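Sucrose 6(F)-phosphate phosphorylase (Thermoanaerobacterium thermosaccharolyticum DSM 571, PDB 6S9V) is a phosphorylase of the alpha-amylase family, a single chain built around a closed eight-stranded parallel TIM barrel with a separate antiparallel sheet near its C terminus. Local coordinates at residues 111-116 and 154-159; 150-155 and 166-171; 285-290 and 459-464. All blocks are in the same frame, centred on the assembly; numbering follows the deposited sequence.

Contact 1. Residues 111-116 and 154-159; sequences DFLKKG and STFKIE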
loop_
_atom_site.group_PDB
_atom_site.type_symbol
_atom_site.label_atom_id
_atom_site.label_comp_id
_atom_site.label_asym_id
_atom_site.label_seq_id
_atom_site.Cartn_x
_atom_site.Cartn_y
_atom_site.Cartn_z
ATOM N N ASP A 111 22.397 15.680 -14.064
ATOM C CA ASP A 111 23.145 16.934 -14.036
ATOM C C ASP A 111 24.208 16.890 -12.947
ATOM O O ASP A 111 25.354 17.298 -13.166
ATOM C CB ASP A 111 22.189 18.105 -13.809
ATOM C CG ASP A 111 22.836 19.450 -14.061
ATOM O OD1 ASP A 111 22.955 19.841 -15.241
ATOM O OD2 ASP A 111 23.215 20.122 -13.082
ATOM N N PHE A 112 23.852 16.341 -11.784
ATOM C CA PHE A 112 24.804 16.205 -10.692
ATOM C C PHE A 112 25.964 15.295 -11.072
ATOM O O PHE A 112 27.123 15.600 -10.774
ATOM C CB PHE A 112 24.097 15.659 -9.453
ATOM C CG PHE A 112 25.035 15.253 -8.357
ATOM C CD1 PHE A 112 25.737 16.207 -7.647
ATOM C CD2 PHE A 112 25.239 13.918 -8.060
ATOM C CE1 PHE A 112 26.613 15.842 -6.652
ATOM C CE2 PHE A 112 26.116 13.543 -7.061
ATOM C CZ PHE A 112 26.802 14.508 -6.355
ATOM N N LEU A 113 25.679 14.167 -11.730
ATOM C CA LEU A 113 26.765 13.280 -12.119
ATOM C C LEU A 113 27.674 13.933 -13.146
ATOM O O LEU A 113 28.857 13.593 -13.229
ATOM C CB LEU A 113 26.218 11.967 -12.667
ATOM C CG LEU A 113 25.617 11.000 -11.650
ATOM C CD1 LEU A 113 25.303 9.688 -12.353
ATOM C CD2 LEU A 113 26.540 10.762 -10.458
ATOM N N LYS A 114 27.135 14.855 -13.945
ATOM C CA LYS A 114 27.951 15.562 -14.921
ATOM C C LYS A 114 28.834 16.602 -14.243
ATOM O O LYS A 114 30.041 16.666 -14.500
ATOM C CB LYS A 114 27.047 16.214 -15.968
ATOM C CG LYS A 114 27.767 17.046 -17.029
ATOM C CD LYS A 114 26.743 17.793 -17.879
ATOM C CE LYS A 114 27.377 18.805 -18.819
ATOM N NZ LYS A 114 27.728 18.191 -20.133
ATOM N N LYS A 115 28.251 17.426 -13.370
ATOM C CA LYS A 115 28.936 18.598 -12.844
ATOM C C LYS A 115 29.352 18.482 -11.384
ATOM O O LYS A 115 30.047 19.376 -10.888
ATOM C CB LYS A 115 28.064 19.852 -13.015
ATOM C CG LYS A 115 27.723 20.178 -14.459
ATOM C CD LYS A 115 26.786 21.373 -14.548
ATOM C CE LYS A 115 26.363 21.650 -15.983
ATOM N NZ LYS A 115 25.328 22.720 -16.069
ATOM N N GLY A 116 28.950 17.429 -10.681
ATOM C CA GLY A 116 29.341 17.306 -9.287
ATOM C C GLY A 116 28.747 18.429 -8.458
ATOM O O GLY A 116 27.564 18.768 -8.585
ATOM N N SER A 154 25.528 4.223 -2.717
ATOM C CA SER A 154 26.043 3.799 -4.007
ATOM C C SER A 154 27.107 4.791 -4.458
ATOM O O SER A 154 27.062 5.976 -4.109
ATOM C CB SER A 154 24.933 3.714 -5.065
ATOM O OG SER A 154 23.984 2.707 -4.752
ATOM N N THR A 155 28.041 4.298 -5.270
ATOM C CA THR A 155 29.173 5.080 -5.752
ATOM C C THR A 155 28.982 5.420 -7.225
ATOM O O THR A 155 28.629 4.554 -8.033
ATOM C CB THR A 155 30.480 4.309 -5.554
ATOM O OG1 THR A 155 30.624 3.978 -4.168
ATOM C CG2 THR A 155 31.680 5.143 -6.002
ATOM N N PHE A 156 29.208 6.683 -7.567
ATOM C CA PHE A 156 29.074 7.159 -8.932
ATOM C C PHE A 156 30.311 7.958 -9.310
ATOM O O PHE A 156 31.013 8.497 -8.454
ATOM C CB PHE A 156 27.824 8.024 -9.107
ATOM C CG PHE A 156 26.548 7.303 -8.808
ATOM C CD1 PHE A 156 25.873 6.617 -9.803
ATOM C CD2 PHE A 156 26.023 7.306 -7.527
ATOM C CE1 PHE A 156 24.695 5.961 -9.524
ATOM C CE2 PHE A 156 24.855 6.647 -7.245
ATOM C CZ PHE A 156 24.188 5.973 -8.243
ATOM N N LYS A 157 30.554 8.041 -10.611
ATOM C CA LYS A 157 31.684 8.780 -11.160
ATOM C C LYS A 157 31.193 10.146 -11.614
ATOM O O LYS A 157 30.246 10.236 -12.402
ATOM C CB LYS A 157 32.300 8.017 -12.334
ATOM C CG LYS A 157 33.503 8.687 -12.983
ATOM C CD LYS A 157 33.878 7.978 -14.282
ATOM C CE LYS A 157 35.138 8.558 -14.906
ATOM N NZ LYS A 157 35.550 7.815 -16.132
ATOM N N ILE A 158 31.815 11.202 -11.102
ATOM C CA ILE A 158 31.491 12.552 -11.552
ATOM C C ILE A 158 32.246 12.794 -12.853
ATOM O O ILE A 158 33.472 12.660 -12.906
ATOM C CB ILE A 158 31.848 13.599 -10.491
ATOM C CG1 ILE A 158 31.165 13.272 -9.161
ATOM C CG2 ILE A 158 31.435 14.983 -10.956
ATOM C CD1 ILE A 158 29.647 13.092 -9.258
ATOM N N GLU A 159 31.514 13.150 -13.906
ATOM C CA GLU A 159 32.107 13.191 -15.236
ATOM C C GLU A 159 33.173 14.274 -15.324
ATOM O O GLU A 159 34.298 14.018 -15.770
ATOM C CB GLU A 159 31.010 13.407 -16.283
ATOM C CG GLU A 159 31.442 13.154 -17.723
ATOM C CD GLU A 159 31.727 14.427 -18.500
ATOM O OE1 GLU A 159 31.156 15.484 -18.159
ATOM O OE2 GLU A 159 32.524 14.368 -19.462
#

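Contact 2. Residues 150-155 and 166-171; sequences TLPYST and KVWTTF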
loop_
_atom_site.group_PDB
_atom_site.type_symbol
_atom_site.label_atom_id
_atom_site.label_comp_id
_atom_site.label_asym_id
_atom_site.label_seq_id
_atom_site.Cartn_x
_atom_site.Cartn_y
_atom_site.Cartn_z
ATOM N N THR A 150 22.442 -4.263 0.933
ATOM C CA THR A 150 23.695 -4.576 1.615
ATOM C C THR A 150 24.365 -3.323 2.168
ATOM O O THR A 150 24.843 -3.312 3.307
ATOM C CB THR A 150 24.640 -5.311 0.663
ATOM O OG1 THR A 150 23.974 -6.460 0.128
ATOM C CG2 THR A 150 25.874 -5.749 1.402
ATOM N N LEU A 151 24.438 -2.269 1.361
ATOM C CA LEU A 151 24.957 -0.985 1.804
ATOM C C LEU A 151 23.949 0.098 1.456
ATOM O O LEU A 151 23.390 0.086 0.352
ATOM C CB LEU A 151 26.303 -0.661 1.149
ATOM C CG LEU A 151 27.479 -1.561 1.535
ATOM C CD1 LEU A 151 28.690 -1.220 0.673
ATOM C CD2 LEU A 151 27.805 -1.415 3.012
ATOM N N PRO A 152 23.710 1.063 2.360
ATOM C CA PRO A 152 22.681 2.075 2.094
ATOM C C PRO A 152 23.178 3.238 1.250
ATOM O O PRO A 152 22.642 4.345 1.347
ATOM C CB PRO A 152 22.292 2.543 3.503
ATOM C CG PRO A 152 23.588 2.432 4.274
ATOM C CD PRO A 152 24.281 1.202 3.717
ATOM N N TYR A 153 24.182 2.999 0.411
ATOM C CA TYR A 153 24.712 4.034 -0.463
ATOM C C TYR A 153 25.281 3.383 -1.715
ATOM O O TYR A 153 25.487 2.166 -1.778
ATOM C CB TYR A 153 25.778 4.892 0.241
ATOM C CG TYR A 153 26.884 4.101 0.887
ATOM C CD1 TYR A 153 27.952 3.630 0.142
ATOM C CD2 TYR A 153 26.864 3.837 2.247
ATOM C CE1 TYR A 153 28.967 2.902 0.733
ATOM C CE2 TYR A 153 27.872 3.116 2.847
ATOM C CZ TYR A 153 28.921 2.653 2.086
ATOM O OH TYR A 153 29.927 1.930 2.684
ATOM N N SER A 154 25.528 4.223 -2.717
ATOM C CA SER A 154 26.043 3.799 -4.007
ATOM C C SER A 154 27.107 4.791 -4.458
ATOM O O SER A 154 27.062 5.976 -4.109
ATOM C CB SER A 154 24.933 3.714 -5.065
ATOM O OG SER A 154 23.984 2.707 -4.752
ATOM N N THR A 155 28.041 4.298 -5.270
ATOM C CA THR A 155 29.173 5.080 -5.752
ATOM C C THR A 155 28.982 5.420 -7.225
ATOM O O THR A 155 28.629 4.554 -8.033
ATOM C CB THR A 155 30.480 4.309 -5.554
ATOM O OG1 THR A 155 30.624 3.978 -4.168
ATOM C CG2 THR A 155 31.680 5.143 -6.002
ATOM N N LYS A 166 29.984 9.074 -3.347
ATOM C CA LYS A 166 28.956 8.234 -2.756
ATOM C C LYS A 166 27.753 9.083 -2.387
ATOM O O LYS A 166 27.902 10.197 -1.875
ATOM C CB LYS A 166 29.491 7.523 -1.512
ATOM C CG LYS A 166 30.555 6.489 -1.809
ATOM C CD LYS A 166 31.015 5.793 -0.538
ATOM C CE LYS A 166 31.837 4.556 -0.857
ATOM N NZ LYS A 166 33.233 4.899 -1.198
ATOM N N VAL A 167 26.562 8.568 -2.689
ATOM C CA VAL A 167 25.311 9.192 -2.283
ATOM C C VAL A 167 24.430 8.117 -1.662
ATOM O O VAL A 167 24.534 6.930 -1.988
ATOM C CB VAL A 167 24.566 9.888 -3.447
ATOM C CG1 VAL A 167 25.431 10.980 -4.051
ATOM C CG2 VAL A 167 24.153 8.875 -4.493
ATOM N N TRP A 168 23.553 8.545 -0.764
ATOM C CA TRP A 168 22.692 7.613 -0.055
ATOM C C TRP A 168 21.676 6.990 -1.005
ATOM O O TRP A 168 21.027 7.685 -1.798
ATOM C CB TRP A 168 21.991 8.340 1.092
ATOM C CG TRP A 168 21.700 7.472 2.269
ATOM C CD1 TRP A 168 20.507 6.897 2.602
ATOM C CD2 TRP A 168 22.644 7.043 3.254
ATOM N NE1 TRP A 168 20.645 6.155 3.754
ATOM C CE2 TRP A 168 21.951 6.226 4.169
ATOM C CE3 TRP A 168 24.008 7.277 3.453
ATOM C CZ2 TRP A 168 22.575 5.646 5.274
ATOM C CZ3 TRP A 168 24.628 6.698 4.552
ATOM C CH2 TRP A 168 23.909 5.891 5.446
ATOM N N THR A 169 21.538 5.665 -0.916
ATOM C CA THR A 169 20.555 4.917 -1.703
ATOM C C THR A 169 20.020 3.827 -0.777
ATOM O O THR A 169 20.656 2.781 -0.614
ATOM C CB THR A 169 21.159 4.333 -2.980
ATOM O OG1 THR A 169 22.228 3.429 -2.663
ATOM C CG2 THR A 169 21.704 5.453 -3.863
ATOM N N THR A 170 18.868 4.095 -0.152
ATOM C CA THR A 170 18.274 3.139 0.778
ATOM C C THR A 170 17.877 1.850 0.074
ATOM O O THR A 170 18.043 0.758 0.627
ATOM C CB THR A 170 17.049 3.763 1.455
ATOM O OG1 THR A 170 17.458 4.852 2.288
ATOM C CG2 THR A 170 16.302 2.735 2.293
ATOM N N PHE A 171 17.325 1.960 -1.132
ATOM C CA PHE A 171 16.810 0.832 -1.888
ATOM C C PHE A 171 17.582 0.668 -3.191
ATOM O O PHE A 171 18.221 1.599 -3.683
ATOM C CB PHE A 171 15.324 1.018 -2.217
ATOM C CG PHE A 171 14.461 1.224 -1.020
ATOM C CD1 PHE A 171 14.067 0.147 -0.256
ATOM C CD2 PHE A 171 14.042 2.499 -0.654
ATOM C CE1 PHE A 171 13.255 0.322 0.843
ATOM C CE2 PHE A 171 13.240 2.682 0.454
ATOM C CZ PHE A 171 12.855 1.592 1.210
#

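Contact 3. Residues 285-290 and 459-464; sequences NKSNEM and CRKDEI. With SO4 (sulfate ion), chain G.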
loop_
_atom_site.group_PDB
_atom_site.type_symbol
_atom_site.label_atom_id
_atom_site.label_comp_id
_atom_site.label_asym_id
_atom_site.label_seq_id
_atom_site.Cartn_x
_atom_site.Cartn_y
_atom_site.Cartn_z
ATOM N N ASN A 285 -7.360 -20.835 11.390
ATOM C CA ASN A 285 -7.524 -21.435 12.709
ATOM C C ASN A 285 -8.964 -21.445 13.209
ATOM O O ASN A 285 -9.224 -21.973 14.293
ATOM C CB ASN A 285 -6.630 -20.702 13.712
ATOM C CG ASN A 285 -5.163 -20.836 13.379
ATOM O OD1 ASN A 285 -4.455 -19.846 13.208
ATOM N ND2 ASN A 285 -4.696 -22.066 13.292
ATOM N N LYS A 286 -9.902 -20.899 12.445
ATOM C CA LYS A 286 -11.315 -20.913 12.807
ATOM C C LYS A 286 -11.529 -20.318 14.194
ATOM O O LYS A 286 -12.265 -20.861 15.023
ATOM C CB LYS A 286 -11.888 -22.328 12.744
ATOM C CG LYS A 286 -11.795 -22.971 11.385
ATOM C CD LYS A 286 -12.473 -24.330 11.389
ATOM C CE LYS A 286 -12.279 -25.051 10.064
ATOM N NZ LYS A 286 -12.926 -24.339 8.923
ATOM N N SER A 287 -10.870 -19.188 14.444
ATOM C CA SER A 287 -10.976 -18.513 15.730
ATOM C C SER A 287 -11.052 -17.013 15.503
ATOM O O SER A 287 -10.229 -16.451 14.775
ATOM C CB SER A 287 -9.779 -18.823 16.633
ATOM O OG SER A 287 -9.776 -17.944 17.751
ATOM N N ASN A 288 -12.000 -16.365 16.168
ATOM C CA ASN A 288 -12.187 -14.931 16.018
ATOM C C ASN A 288 -11.383 -14.119 17.027
ATOM O O ASN A 288 -11.451 -12.886 16.996
ATOM C CB ASN A 288 -13.681 -14.576 16.139
ATOM C CG ASN A 288 -14.224 -14.747 17.556
ATOM O OD1 ASN A 288 -13.468 -14.900 18.521
ATOM N ND2 ASN A 288 -15.547 -14.690 17.690
ATOM N N GLU A 289 -10.597 -14.772 17.892
ATOM C CA GLU A 289 -10.095 -14.099 19.090
ATOM C C GLU A 289 -9.141 -12.964 18.740
ATOM O O GLU A 289 -9.246 -11.858 19.289
ATOM C CB GLU A 289 -9.401 -15.111 20.008
ATOM C CG GLU A 289 -10.351 -16.082 20.686
ATOM C CD GLU A 289 -9.771 -16.733 21.941
ATOM O OE1 GLU A 289 -9.022 -16.067 22.688
ATOM O OE2 GLU A 289 -10.073 -17.921 22.177
ATOM N N MET A 290 -8.197 -13.217 17.839
ATOM C CA MET A 290 -7.268 -12.169 17.429
ATOM C C MET A 290 -7.993 -11.048 16.698
ATOM O O MET A 290 -7.721 -9.865 16.932
ATOM C CB MET A 290 -6.183 -12.761 16.537
ATOM C CG MET A 290 -5.071 -11.800 16.180
ATOM S SD MET A 290 -3.871 -12.538 15.058
ATOM C CE MET A 290 -2.746 -11.157 14.825
ATOM N N CYS A 459 -20.513 -13.555 20.238
ATOM C CA CYS A 459 -20.719 -14.780 19.479
ATOM C C CYS A 459 -19.691 -15.800 19.947
ATOM O O CYS A 459 -18.798 -15.486 20.735
ATOM C CB CYS A 459 -20.591 -14.533 17.974
ATOM S SG CYS A 459 -18.975 -13.904 17.479
ATOM N N ARG A 460 -19.837 -17.031 19.452
ATOM C CA ARG A 460 -18.904 -18.107 19.751
ATOM C C ARG A 460 -17.556 -17.844 19.085
ATOM O O ARG A 460 -17.446 -17.086 18.122
ATOM C CB ARG A 460 -19.475 -19.456 19.298
ATOM C CG ARG A 460 -20.792 -19.833 19.976
ATOM C CD ARG A 460 -20.570 -20.315 21.413
ATOM N NE ARG A 460 -19.962 -21.645 21.429
ATOM C CZ ARG A 460 -19.404 -22.216 22.490
ATOM N NH1 ARG A 460 -19.351 -21.576 23.650
ATOM N NH2 ARG A 460 -18.885 -23.431 22.387
ATOM N N LYS A 461 -16.519 -18.490 19.625
ATOM C CA LYS A 461 -15.170 -18.300 19.109
ATOM C C LYS A 461 -15.064 -18.655 17.635
ATOM O O LYS A 461 -14.289 -18.028 16.904
ATOM C CB LYS A 461 -14.187 -19.167 19.903
ATOM C CG LYS A 461 -12.724 -18.887 19.600
ATOM C CD LYS A 461 -11.787 -19.804 20.395
ATOM C CE LYS A 461 -11.895 -21.261 19.935
ATOM N NZ LYS A 461 -11.578 -21.447 18.485
ATOM N N ASP A 462 -15.834 -19.640 17.176
ATOM C CA ASP A 462 -15.815 -20.042 15.774
ATOM C C ASP A 462 -16.885 -19.341 14.950
ATOM O O ASP A 462 -17.312 -19.864 13.915
ATOM C CB ASP A 462 -15.940 -21.566 15.661
ATOM C CG ASP A 462 -17.210 -22.111 16.295
ATOM O OD1 ASP A 462 -18.074 -21.317 16.732
ATOM O OD2 ASP A 462 -17.339 -23.357 16.362
ATOM N N GLU A 463 -17.296 -18.144 15.362
ATOM C CA GLU A 463 -18.245 -17.340 14.609
ATOM C C GLU A 463 -17.707 -15.919 14.509
ATOM O O GLU A 463 -16.792 -15.528 15.237
ATOM C CB GLU A 463 -19.628 -17.326 15.273
ATOM C CG GLU A 463 -20.275 -18.681 15.448
ATOM C CD GLU A 463 -21.539 -18.614 16.290
ATOM O OE1 GLU A 463 -21.704 -17.635 17.053
ATOM O OE2 GLU A 463 -22.368 -19.540 16.199
ATOM N N ILE A 464 -18.280 -15.152 13.586
ATOM C CA ILE A 464 -18.036 -13.718 13.471
ATOM C C ILE A 464 -19.387 -13.038 13.311
ATOM O O ILE A 464 -20.175 -13.416 12.439
ATOM C CB ILE A 464 -17.115 -13.389 12.279
ATOM C CG1 ILE A 464 -15.708 -13.938 12.536
ATOM C CG2 ILE A 464 -17.076 -11.886 12.027
ATOM C CD1 ILE A 464 -14.829 -13.995 11.305
HETATM S S SO4 G . -19.748 -24.361 18.704
HETATM O O1 SO4 G . -18.577 -23.959 19.478
HETATM O O2 SO4 G . -20.270 -25.626 19.214
HETATM O O3 SO4 G . -20.770 -23.322 18.816
HETATM O O4 SO4 G . -19.379 -24.533 17.301
#

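Contact 1. Residues 111-116 and 154-159
L113, in the last turn of helix 107-115, and G116, just after it, meet F156 near the end of strand 153-157 and I158 and E159 just beyond it: this is helix-on-hairpin packing combined with a main-chain hydrogen bond. Both elements belong to the long excursion between the third and fourth barrel strands, the position of domain B in alpha-amylase relatives. The backbone link is E159 N to L113 O, 2.8 Å long and nearly straight (167° at the hydrogen). The same oxygen receives the CA of I158 at 3.3 Å, a CA-H...O contact, so two consecutive residues of one chain segment gather on a single carbonyl of the helix end.

I158 carries the apolar half by splitting its branches. With CG2 anti to the backbone N and CG1 beside it (chi1 -55°), I158 CG2 lies 3.5 Å from G116 N, where the absence of a side chain lets it approach, while I158 CD1 sits over one face of the F112 ring, 4.2 Å from F112 CE2. L113 reaches back to F156 on the strand, its CD2 pressing tightly on F156 CB at 3.3 Å. The F156 ring also meets F109 edge-to-face. Toward solvent, K114 and E159 lie alongside each other and point the same way. K114 CG comes to 3.9 Å from E159 OE1, but K114 NZ stays 4.8 Å from that oxygen, so no salt bridge forms. The join therefore combines buried methyl and ring contacts with a main-chain bond that satisfies a carbonyl at the helix terminus; charge probably adds only a diffuse attraction at the solvent-facing side.

Contact 2. Residues 150-155 and 166-171
S154 and V167 form the hydrogen-bonded pair of an antiparallel beta hairpin, strands 153-157 and 164-168, whose short axes run 4.6 Å apart at 153°. S154 N to V167 O and V167 N to S154 O are both 3.0 Å. Y153-W168 and T155-K166 are the flanking non-hydrogen-bonded pairs.

The tight end is at P152 and W168. The pyrrolidine ring lies across the indole, P152 CG 3.5 Å from W168 CZ2, and I142 of helix 139-142 touches both side chains. On the buried side, where S154 and T169 both lie, S154 OG and T169 OG1 share a hydrogen bond of 2.8 Å, and S154 OG has a second partner in the backbone N of S177.

The looser side holds Y153, T155 and K166, none of them fully buried. Here the lysine's aliphatic chain runs alongside the tyrosine, K166 CE 3.7 Å from Y153 CE1, before bending at chi4 (80°); its CG also passes T155 OG1. These are van der Waals contacts without a polar clamp.

P152 O joins backbone and ring: it accepts T169 N at 2.8 Å from a donor 45° out of the carbonyl plane, while lying 3.2 Å above one face of the W168 ring.

Contact 3. Residues 285-290 and 459-464
N288 N donates to K461 O at 2.9 Å, in the carbonyl plane, docking the segment ahead of helix 289-295 onto the type I beta turn R460-E463 that leads into strand 463-470. The contact thus joins the barrel part of the chain to the five-stranded antiparallel sheet near the C terminus.

N288 is the central side chain. Its CG stands between the backbone N and the carbonyl carbon (chi1 70°), which sends the amide into the turn, where N288 ND2 donates to E463 O at 2.9 Å; the bond is bent (142° at the hydrogen) and its acceptor lies 25° out of the amide plane. One residue thereby holds two carbonyls of the turn, while its CB rests against I464 CG1. S287 sits beside it: its CA makes a CA-H...O contact with K461 O, and its OG accepts E289 N in a capping bond of 3.3 Å at the start of the helix.

K461 crosses E289, with E289 OE2 3.1 Å from K461 CD; the lysine then bends at chi3 and chi4, taking K461 NZ 5.3 Å from that carboxylate oxygen and toward K286 O. On the far side of the turn R460 meets a sulfate ion, probably from the crystallisation liquor, which K482 NZ also binds. The anion approaches the guanidinium edge in plane, with R460 NH2 donating to sulfate O1 at 3.0 Å.

How the contacts relate
Contacts 1 and 2 form one continuous unit, whereas contact 3 stands apart. The first two share S154 and T155 on strand 153-157, have centres about 14 Å apart, and touch through V167, whose CG2 lies 3.6 Å from F156 CE2. One hairpin is thus closed by contact 2 and tied to helix 107-115 by contact 1, all within the excursion that leaves the barrel after strand 92-97 and returns at strand 207-210. Contact 3 follows later in the chain, on the opposite side of its centre, about 58 Å from contact 1 and 46 Å from contact 2, centre to centre. Contacts 1 and 2 hold the excursion together from within, while contact 3 joins the barrel part of the chain to the C-terminal sheet.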